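PDB 5XFM: alpha-glucosidase from Bacteroides thetaiotaomicron, which hydrolyses beta-L-arabinopyranosides and alpha-galactosides as a bifunctional, calcium-containing enzyme of glycoside hydrolase family 97. Local coordinates for residues 107-115 and 124-132; 204-214 and 259-269. The protein carries 1 engineered substitution. One frame throughout, in Å; residues are numbered along the deposited sequence.

Contact 1. Residues 107-115 and 124-132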
loop_
_atom_site.group_PDB
_atom_site.type_symbol
_atom_site.label_atom_id
_atom_site.label_comp_id
_atom_site.label_asym_id
_atom_site.label_seq_id
_atom_site.Cartn_x
_atom_site.Cartn_y
_atom_site.Cartn_z
ATOM N N GLN A 107 5.145 -39.779 -3.375
ATOM C CA GLN A 107 6.252 -40.290 -2.577
ATOM C C GLN A 107 5.883 -40.343 -1.098
ATOM O O GLN A 107 6.652 -40.830 -0.277
ATOM C CB GLN A 107 7.502 -39.425 -2.773
ATOM C CG GLN A 107 8.105 -39.463 -4.173
ATOM C CD GLN A 107 7.289 -38.676 -5.186
ATOM O OE1 GLN A 107 6.557 -37.751 -4.827
ATOM N NE2 GLN A 107 7.414 -39.040 -6.457
ATOM N N GLY A 108 4.692 -39.859 -0.767
ATOM C CA GLY A 108 4.233 -39.891 0.606
ATOM C C GLY A 108 4.620 -38.660 1.404
ATOM O O GLY A 108 4.374 -38.598 2.610
ATOM N N GLN A 109 5.249 -37.687 0.749
ATOM C CA GLN A 109 5.606 -36.445 1.428
ATOM C C GLN A 109 4.362 -35.579 1.613
ATOM O O GLN A 109 3.435 -35.623 0.805
ATOM C CB GLN A 109 6.702 -35.703 0.664
ATOM C CG GLN A 109 8.004 -36.486 0.612
ATOM C CD GLN A 109 8.884 -36.100 -0.551
ATOM O OE1 GLN A 109 8.404 -35.878 -1.663
ATOM N NE2 GLN A 109 10.186 -36.037 -0.308
ATOM N N LYS A 110 4.334 -34.835 2.716
ATOM C CA LYS A 110 3.130 -34.145 3.168
ATOM C C LYS A 110 3.204 -32.629 3.006
ATOM O O LYS A 110 4.277 -32.034 3.107
ATOM C CB LYS A 110 2.843 -34.519 4.627
ATOM C CG LYS A 110 2.425 -35.983 4.780
ATOM C CD LYS A 110 2.162 -36.394 6.221
ATOM C CE LYS A 110 1.742 -37.870 6.266
ATOM N NZ LYS A 110 1.179 -38.312 7.576
ATOM N N LEU A 111 2.053 -32.020 2.732
ATOM C CA LEU A 111 1.938 -30.568 2.603
ATOM C C LEU A 111 0.555 -30.090 3.059
ATOM O O LEU A 111 -0.451 -30.665 2.676
ATOM C CB LEU A 111 2.201 -30.138 1.149
ATOM C CG LEU A 111 1.882 -28.697 0.736
ATOM C CD1 LEU A 111 2.928 -27.740 1.269
ATOM C CD2 LEU A 111 1.769 -28.557 -0.777
ATOM N N GLY A 112 0.496 -29.042 3.873
ATOM C CA GLY A 112 -0.797 -28.502 4.268
ATOM C C GLY A 112 -1.211 -27.279 3.453
ATOM O O GLY A 112 -0.358 -26.530 2.976
ATOM N N VAL A 113 -2.518 -27.089 3.268
ATOM C CA VAL A 113 -3.047 -25.844 2.697
ATOM C C VAL A 113 -4.180 -25.319 3.572
ATOM O O VAL A 113 -5.124 -26.040 3.865
ATOM C CB VAL A 113 -3.569 -26.027 1.246
ATOM C CG1 VAL A 113 -3.903 -24.677 0.615
ATOM C CG2 VAL A 113 -2.561 -26.765 0.397
ATOM N N ILE A 114 -4.080 -24.064 3.992
ATOM C CA ILE A 114 -5.066 -23.469 4.891
ATOM C C ILE A 114 -5.783 -22.305 4.235
ATOM O O ILE A 114 -5.138 -21.363 3.765
ATOM C CB ILE A 114 -4.424 -22.959 6.202
ATOM C CG1 ILE A 114 -3.821 -24.115 6.994
ATOM C CG2 ILE A 114 -5.461 -22.245 7.059
ATOM C CD1 ILE A 114 -2.425 -24.466 6.599
ATOM N N PHE A 115 -7.112 -22.372 4.241
ATOM C CA PHE A 115 -7.978 -21.311 3.729
ATOM C C PHE A 115 -8.732 -20.620 4.858
ATOM O O PHE A 115 -9.363 -21.277 5.674
ATOM C CB PHE A 115 -8.997 -21.872 2.730
ATOM C CG PHE A 115 -8.386 -22.609 1.569
ATOM C CD1 PHE A 115 -8.072 -23.955 1.669
ATOM C CD2 PHE A 115 -8.139 -21.954 0.369
ATOM C CE1 PHE A 115 -7.523 -24.636 0.596
ATOM C CE2 PHE A 115 -7.585 -22.628 -0.711
ATOM C CZ PHE A 115 -7.277 -23.971 -0.598
ATOM N N PHE A 124 -5.029 -17.645 1.922
ATOM C CA PHE A 124 -4.607 -19.033 2.028
ATOM C C PHE A 124 -3.106 -19.191 1.981
ATOM O O PHE A 124 -2.408 -18.380 1.387
ATOM C CB PHE A 124 -5.279 -19.903 0.950
ATOM C CG PHE A 124 -4.736 -19.717 -0.438
ATOM C CD1 PHE A 124 -5.268 -18.754 -1.278
ATOM C CD2 PHE A 124 -3.733 -20.544 -0.924
ATOM C CE1 PHE A 124 -4.790 -18.596 -2.556
ATOM C CE2 PHE A 124 -3.247 -20.383 -2.206
ATOM C CZ PHE A 124 -3.778 -19.405 -3.021
ATOM N N ARG A 125 -2.607 -20.219 2.655
ATOM C CA ARG A 125 -1.167 -20.438 2.676
ATOM C C ARG A 125 -0.832 -21.913 2.760
ATOM O O ARG A 125 -1.696 -22.744 3.044
ATOM C CB ARG A 125 -0.515 -19.687 3.842
ATOM C CG ARG A 125 -0.853 -20.236 5.216
ATOM C CD ARG A 125 0.121 -19.721 6.269
ATOM N NE ARG A 125 -0.317 -20.082 7.612
ATOM C CZ ARG A 125 0.203 -19.593 8.734
ATOM N NH1 ARG A 125 1.188 -18.702 8.692
ATOM N NH2 ARG A 125 -0.274 -19.992 9.904
ATOM N N TYR A 126 0.421 -22.238 2.468
ATOM C CA TYR A 126 0.894 -23.607 2.589
ATOM C C TYR A 126 1.654 -23.797 3.898
ATOM O O TYR A 126 2.308 -22.874 4.379
ATOM C CB TYR A 126 1.799 -23.974 1.416
ATOM C CG TYR A 126 1.210 -23.713 0.053
ATOM C CD1 TYR A 126 1.463 -22.520 -0.610
ATOM C CD2 TYR A 126 0.415 -24.663 -0.582
ATOM C CE1 TYR A 126 0.944 -22.272 -1.860
ATOM C CE2 TYR A 126 -0.114 -24.423 -1.835
ATOM C CZ TYR A 126 0.155 -23.222 -2.471
ATOM O OH TYR A 126 -0.357 -22.965 -3.723
ATOM N N THR A 127 1.585 -24.998 4.460
ATOM C CA THR A 127 2.446 -25.358 5.582
ATOM C C THR A 127 3.291 -26.571 5.204
ATOM O O THR A 127 2.851 -27.431 4.438
ATOM C CB THR A 127 1.642 -25.648 6.872
ATOM O OG1 THR A 127 0.672 -26.677 6.634
ATOM C CG2 THR A 127 0.932 -24.391 7.356
ATOM N N LEU A 128 4.515 -26.611 5.722
ATOM C CA LEU A 128 5.414 -27.742 5.526
ATOM C C LEU A 128 5.918 -28.237 6.876
ATOM O O LEU A 128 6.538 -27.484 7.624
ATOM C CB LEU A 128 6.601 -27.358 4.641
ATOM C CG LEU A 128 6.369 -27.017 3.171
ATOM C CD1 LEU A 128 7.513 -26.181 2.671
ATOM C CD2 LEU A 128 6.267 -28.300 2.357
ATOM N N PRO A 129 5.648 -29.507 7.194
ATOM C CA PRO A 129 6.076 -30.079 8.473
ATOM C C PRO A 129 7.525 -30.558 8.432
ATOM O O PRO A 129 8.107 -30.660 7.350
ATOM C CB PRO A 129 5.120 -31.261 8.654
ATOM C CG PRO A 129 4.873 -31.721 7.248
ATOM C CD PRO A 129 4.870 -30.470 6.391
ATOM N N HIS A 130 8.103 -30.838 9.597
ATOM C CA HIS A 130 9.375 -31.549 9.652
ATOM C C HIS A 130 9.178 -32.981 9.156
ATOM O O HIS A 130 8.348 -33.713 9.691
ATOM C CB HIS A 130 9.940 -31.561 11.073
ATOM C CG HIS A 130 11.321 -32.133 11.167
ATOM N ND1 HIS A 130 11.572 -33.488 11.118
ATOM C CD2 HIS A 130 12.524 -31.536 11.348
ATOM C CE1 HIS A 130 12.871 -33.700 11.235
ATOM N NE2 HIS A 130 13.471 -32.532 11.378
ATOM N N GLN A 131 9.940 -33.381 8.140
ATOM C CA GLN A 131 9.770 -34.702 7.537
ATOM C C GLN A 131 10.994 -35.120 6.729
ATOM O O GLN A 131 11.763 -34.275 6.274
ATOM C CB GLN A 131 8.534 -34.726 6.639
ATOM C CG GLN A 131 8.697 -33.950 5.336
ATOM C CD GLN A 131 7.420 -33.915 4.519
ATOM O OE1 GLN A 131 6.791 -34.951 4.285
ATOM N NE2 GLN A 131 7.028 -32.722 4.079
ATOM N N GLY A 132 11.176 -36.427 6.569
ATOM C CA GLY A 132 12.302 -36.965 5.825
ATOM C C GLY A 132 13.655 -36.652 6.431
ATOM O O GLY A 132 14.675 -36.682 5.742
#
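The rings of Phe115 and Phe124 leave the sheet side by side and nearly parallel, their planes 28° apart, but so far offset that they barely overlap, with centroids 5.6 Å from each other. Contact runs instead through the base of one side chain, where Phe115 CD2 lies 3.6 Å from Phe124 CB. On the same face, the Tyr126 ring has the carbonyl oxygen of Gly112 at its edge, while Val113 CG2 approaches its CD2 atom at 3.8 Å. The third flat group, the amide of Gln131, behaves like a borrowed peptide unit beyond the last bridge. Its OE1 accepts the backbone N of Lys110 at 2.9 Å, and its NE2 donates to Lys110 O at 3.0 Å, both bonds lying on lone pairs. The chain reaches there by placing CG between its own backbone N and carbonyl carbon (chi1 72°) and then running out extended. An alanine here is likely to leave the Lys110 N-H and C=O without these mates and the open end of the hairpin, away from its turn, less firmly tied. The other face pairs Gly112 with Thr127, whose OG1 sits 3.3 Å from Gly112 CA, where a beta carbon on the glycine would collide with the hydroxyl. Next to it, Ile114 CD1 presses on Thr127 CG2 at 3.4 Å, a tight fit for two methyls. Four backbone bonds, in reciprocal pairs at Gly112–Thr127 and Ile114–Arg125, complete this antiparallel hairpin. Strand 91-104 flanks it next to 110-117 and strand 256-266 next to 121-128, while Phe124 and Tyr126 pack on Leu55 of strand 47-59, and the Tyr126 hydroxyl is hydrogen-bonded to Thr144 and Gly56.

Contact 2. Residues 204-214 and 259-269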
loop_
_atom_site.group_PDB
_atom_site.type_symbol
_atom_site.label_atom_id
_atom_site.label_comp_id
_atom_site.label_asym_id
_atom_site.label_seq_id
_atom_site.Cartn_x
_atom_site.Cartn_y
_atom_site.Cartn_z
ATOM N N ASP A 204 -20.197 -9.322 -13.009
ATOM C CA ASP A 204 -20.374 -10.075 -11.770
ATOM C C ASP A 204 -19.479 -9.606 -10.621
ATOM O O ASP A 204 -19.281 -10.343 -9.658
ATOM C CB ASP A 204 -20.130 -11.562 -12.021
ATOM C CG ASP A 204 -20.926 -12.089 -13.193
ATOM O OD1 ASP A 204 -22.088 -11.665 -13.347
ATOM O OD2 ASP A 204 -20.400 -12.936 -13.947
ATOM N N GLY A 205 -18.961 -8.382 -10.703
ATOM C CA GLY A 205 -18.191 -7.820 -9.606
ATOM C C GLY A 205 -16.679 -7.709 -9.757
ATOM O O GLY A 205 -16.168 -7.474 -10.846
ATOM N N TRP A 206 -15.968 -7.839 -8.639
ATOM C CA TRP A 206 -14.553 -7.500 -8.586
ATOM C C TRP A 206 -13.711 -8.479 -7.767
ATOM O O TRP A 206 -14.171 -9.051 -6.770
ATOM C CB TRP A 206 -14.377 -6.088 -8.010
ATOM C CG TRP A 206 -15.164 -5.022 -8.724
ATOM C CD1 TRP A 206 -16.476 -4.697 -8.528
ATOM C CD2 TRP A 206 -14.687 -4.153 -9.760
ATOM N NE1 TRP A 206 -16.841 -3.674 -9.368
ATOM C CE2 TRP A 206 -15.759 -3.321 -10.135
ATOM C CE3 TRP A 206 -13.451 -3.992 -10.401
ATOM C CZ2 TRP A 206 -15.637 -2.343 -11.128
ATOM C CZ3 TRP A 206 -13.330 -3.021 -11.382
ATOM C CH2 TRP A 206 -14.419 -2.211 -11.737
ATOM N N VAL A 207 -12.459 -8.629 -8.186
ATOM C CA VAL A 207 -11.473 -9.435 -7.473
ATOM C C VAL A 207 -10.131 -8.693 -7.323
ATOM O O VAL A 207 -9.593 -8.186 -8.291
ATOM C CB VAL A 207 -11.223 -10.766 -8.190
ATOM C CG1 VAL A 207 -10.057 -11.508 -7.543
ATOM C CG2 VAL A 207 -12.494 -11.627 -8.193
ATOM N N LEU A 208 -9.602 -8.620 -6.107
ATOM C CA LEU A 208 -8.271 -8.073 -5.863
ATOM C C LEU A 208 -7.320 -9.145 -5.335
ATOM O O LEU A 208 -7.545 -9.715 -4.266
ATOM C CB LEU A 208 -8.341 -6.924 -4.865
ATOM C CG LEU A 208 -7.020 -6.208 -4.570
ATOM C CD1 LEU A 208 -6.582 -5.292 -5.722
ATOM C CD2 LEU A 208 -7.105 -5.451 -3.252
ATOM N N VAL A 209 -6.261 -9.415 -6.088
ATOM C CA VAL A 209 -5.265 -10.420 -5.718
ATOM C C VAL A 209 -4.041 -9.767 -5.078
ATOM O O VAL A 209 -3.471 -8.831 -5.636
ATOM C CB VAL A 209 -4.825 -11.239 -6.951
ATOM C CG1 VAL A 209 -3.653 -12.138 -6.626
ATOM C CG2 VAL A 209 -6.005 -12.043 -7.498
ATOM N N SER A 210 -3.644 -10.241 -3.901
ATOM C CA SER A 210 -2.432 -9.718 -3.276
ATOM C C SER A 210 -1.763 -10.764 -2.393
ATOM O O SER A 210 -2.051 -11.950 -2.503
ATOM C CB SER A 210 -2.742 -8.463 -2.462
ATOM O OG SER A 210 -1.567 -7.698 -2.251
ATOM N N GLU A 211 -0.855 -10.326 -1.533
ATOM C CA GLU A 211 -0.252 -11.231 -0.563
ATOM C C GLU A 211 0.113 -10.458 0.698
ATOM O O GLU A 211 0.403 -9.256 0.642
ATOM C CB GLU A 211 0.987 -11.920 -1.148
ATOM C CG GLU A 211 2.226 -11.046 -1.165
ATOM C CD GLU A 211 3.456 -11.761 -1.685
ATOM O OE1 GLU A 211 3.516 -13.003 -1.580
ATOM O OE2 GLU A 211 4.363 -11.068 -2.203
ATOM N N THR A 212 0.104 -11.146 1.833
ATOM C CA THR A 212 0.472 -10.501 3.088
ATOM C C THR A 212 1.249 -11.435 4.009
ATOM O O THR A 212 1.248 -12.659 3.823
ATOM C CB THR A 212 -0.771 -9.984 3.829
ATOM O OG1 THR A 212 -0.367 -9.191 4.952
ATOM C CG2 THR A 212 -1.629 -11.149 4.305
ATOM N N GLY A 213 1.894 -10.853 5.016
ATOM C CA GLY A 213 2.669 -11.621 5.967
ATOM C C GLY A 213 4.004 -12.041 5.396
ATOM O O GLY A 213 4.558 -13.071 5.777
ATOM N N VAL A 214 4.533 -11.232 4.483
ATOM C CA VAL A 214 5.891 -11.438 3.998
ATOM C C VAL A 214 6.909 -10.760 4.908
ATOM O O VAL A 214 6.877 -9.541 5.107
ATOM C CB VAL A 214 6.075 -10.908 2.568
ATOM C CG1 VAL A 214 7.548 -10.986 2.152
ATOM C CG2 VAL A 214 5.172 -11.662 1.604
ATOM N N PRO A 259 3.876 -17.209 2.899
ATOM C CA PRO A 259 2.992 -16.081 3.214
ATOM C C PRO A 259 1.553 -16.337 2.768
ATOM O O PRO A 259 1.265 -17.358 2.139
ATOM C CB PRO A 259 3.598 -14.921 2.424
ATOM C CG PRO A 259 5.014 -15.311 2.185
ATOM C CD PRO A 259 5.021 -16.801 2.070
ATOM N N TRP A 260 0.653 -15.422 3.109
ATOM C CA TRP A 260 -0.743 -15.563 2.734
ATOM C C TRP A 260 -0.994 -14.991 1.335
ATOM O O TRP A 260 -0.584 -13.873 1.034
ATOM C CB TRP A 260 -1.642 -14.869 3.756
ATOM C CG TRP A 260 -1.540 -15.454 5.139
ATOM C CD1 TRP A 260 -0.666 -15.080 6.125
ATOM C CD2 TRP A 260 -2.329 -16.520 5.687
ATOM N NE1 TRP A 260 -0.864 -15.846 7.249
ATOM C CE2 TRP A 260 -1.882 -16.733 7.010
ATOM C CE3 TRP A 260 -3.374 -17.308 5.194
ATOM C CZ2 TRP A 260 -2.440 -17.703 7.841
ATOM C CZ3 TRP A 260 -3.928 -18.273 6.025
ATOM C CH2 TRP A 260 -3.457 -18.462 7.332
ATOM N N ARG A 261 -1.643 -15.776 0.483
ATOM C CA ARG A 261 -2.163 -15.306 -0.797
ATOM C C ARG A 261 -3.574 -14.782 -0.539
ATOM O O ARG A 261 -4.378 -15.481 0.083
ATOM C CB ARG A 261 -2.218 -16.452 -1.794
ATOM C CG ARG A 261 -0.965 -17.307 -1.840
ATOM C CD ARG A 261 0.200 -16.540 -2.346
ATOM N NE ARG A 261 1.477 -17.238 -2.203
ATOM C CZ ARG A 261 2.596 -16.628 -1.819
ATOM N NH1 ARG A 261 2.578 -15.337 -1.502
ATOM N NH2 ARG A 261 3.723 -17.309 -1.715
ATOM N N THR A 262 -3.898 -13.587 -1.018
ATOM C CA THR A 262 -5.181 -12.987 -0.665
ATOM C C THR A 262 -6.063 -12.672 -1.870
ATOM O O THR A 262 -5.605 -12.143 -2.888
ATOM C CB THR A 262 -4.987 -11.693 0.149
ATOM O OG1 THR A 262 -4.453 -10.666 -0.696
ATOM C CG2 THR A 262 -4.030 -11.935 1.324
ATOM N N ILE A 263 -7.345 -12.990 -1.726
ATOM C CA ILE A 263 -8.347 -12.735 -2.747
ATOM C C ILE A 263 -9.531 -11.970 -2.158
ATOM O O ILE A 263 -10.309 -12.522 -1.385
ATOM C CB ILE A 263 -8.868 -14.039 -3.364
ATOM C CG1 ILE A 263 -7.711 -14.966 -3.737
ATOM C CG2 ILE A 263 -9.759 -13.747 -4.564
ATOM C CD1 ILE A 263 -8.161 -16.358 -4.154
ATOM N N THR A 264 -9.653 -10.695 -2.500
ATOM C CA THR A 264 -10.777 -9.896 -2.034
ATOM C C THR A 264 -11.828 -9.868 -3.132
ATOM O O THR A 264 -11.586 -9.354 -4.213
ATOM C CB THR A 264 -10.342 -8.463 -1.683
ATOM O OG1 THR A 264 -9.345 -8.508 -0.658
ATOM C CG2 THR A 264 -11.527 -7.632 -1.210
ATOM N N VAL A 265 -12.993 -10.434 -2.874
ATOM C CA VAL A 265 -13.960 -10.634 -3.948
ATOM C C VAL A 265 -15.321 -10.076 -3.542
ATOM O O VAL A 265 -15.709 -10.164 -2.380
ATOM C CB VAL A 265 -14.046 -12.128 -4.339
ATOM C CG1 VAL A 265 -13.970 -13.000 -3.108
ATOM C CG2 VAL A 265 -15.304 -12.428 -5.165
ATOM N N GLY A 266 -16.036 -9.479 -4.491
ATOM C CA GLY A 266 -17.387 -9.024 -4.210
ATOM C C GLY A 266 -18.181 -8.757 -5.468
ATOM O O GLY A 266 -17.646 -8.836 -6.564
ATOM N N ASP A 267 -19.468 -8.466 -5.320
ATOM C CA ASP A 267 -20.266 -8.063 -6.466
ATOM C C ASP A 267 -20.206 -6.550 -6.628
ATOM O O ASP A 267 -20.713 -6.005 -7.603
ATOM C CB ASP A 267 -21.721 -8.520 -6.314
ATOM C CG ASP A 267 -22.341 -8.067 -5.002
ATOM O OD1 ASP A 267 -21.602 -7.545 -4.133
ATOM O OD2 ASP A 267 -23.576 -8.196 -4.855
ATOM N N HIS A 268 -19.577 -5.886 -5.663
ATOM C CA HIS A 268 -19.402 -4.435 -5.685
ATOM C C HIS A 268 -17.987 -4.017 -5.288
ATOM O O HIS A 268 -17.185 -4.834 -4.839
ATOM C CB HIS A 268 -20.420 -3.755 -4.762
ATOM C CG HIS A 268 -21.845 -3.970 -5.169
ATOM N ND1 HIS A 268 -22.773 -4.571 -4.345
ATOM C CD2 HIS A 268 -22.503 -3.650 -6.308
ATOM C CE1 HIS A 268 -23.939 -4.623 -4.965
ATOM N NE2 HIS A 268 -23.802 -4.072 -6.158
ATOM N N LEU A 269 -17.688 -2.736 -5.462
ATOM C CA LEU A 269 -16.369 -2.205 -5.157
ATOM C C LEU A 269 -16.143 -2.032 -3.655
ATOM O O LEU A 269 -15.001 -1.904 -3.211
ATOM C CB LEU A 269 -16.161 -0.874 -5.889
ATOM C CG LEU A 269 -15.737 -1.014 -7.357
ATOM C CD1 LEU A 269 -15.879 0.298 -8.103
ATOM C CD2 LEU A 269 -14.300 -1.519 -7.444
HETATM O O HOH W 1 -6.817 -9.301 -1.496
#
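Between Leu208 and Thr262 sits a water held by three groups: it donates to Leu208 O at 2.9 Å and to Thr264 OG1 at 2.8 Å, and is hydrogen-bonded to Thr262 OG1 at 2.8 Å. The threonine hydroxyls and a strand carbonyl thus fix its place within the buried sheet, and Thr264 OG1 has a further partner in Asp121. Eight backbone bonds join the strands in reciprocal pairs from Trp206–Gly266 to Thr212–Trp260. On one face Val207 CG1 lies 3.7 Å from Ile263 CG2, both side chains leaning the same way. Farther along this face Glu211 and Arg261 form a salt bridge from carboxylate OE1 to NH1; the modelled separation is doubtfully short and the hydrogen bond weak. A bend at chi2 (-66°) turns the arginine to lie alongside the glutamate. Each charge has a second mate, Arg439 for Glu211 and Glu142 for Arg261, which probably favours their ionised forms. At the other end, Leu269 lays its CD2 methyl over the five-membered ring of Trp206, 3.6 Å from the centroid and 14° off the normal, a CH-pi contact over the face, and Tyr563 meets the indole edge-to-face. Gly205 passes so close to Gly266 O that a beta carbon would strike it. This long, regular antiparallel pairing, with one face packed on strand 47-59 through Leu50, is characteristic of the beta-sandwich N-terminal domain of family 97 enzymes.

How the contacts relate
The two contacts illustrate how one antiparallel sheet is built from pairs close and distant in sequence. Contact 1 is a local hairpin, contact 2 joins segments 45 residues apart at their closest ends, and strands 121-128 and 256-266, one from each, lie next to each other. The seam is a probable hydrogen bond from Arg261 N to Phe124 O, 2.9 Å, beside which Arg125 NE packs on Trp260 CZ2 at 3.2 Å. Their centres are about 23 Å apart; contact 1 lies about 30 Å from the centre of the chain and contact 2 about 14 Å. Neither supplies a calcium ligand: Glu174, Glu452 and Glu458 do. Glu211 ties contact 2 to the catalytic-barrel region through its salt bridge with Arg439.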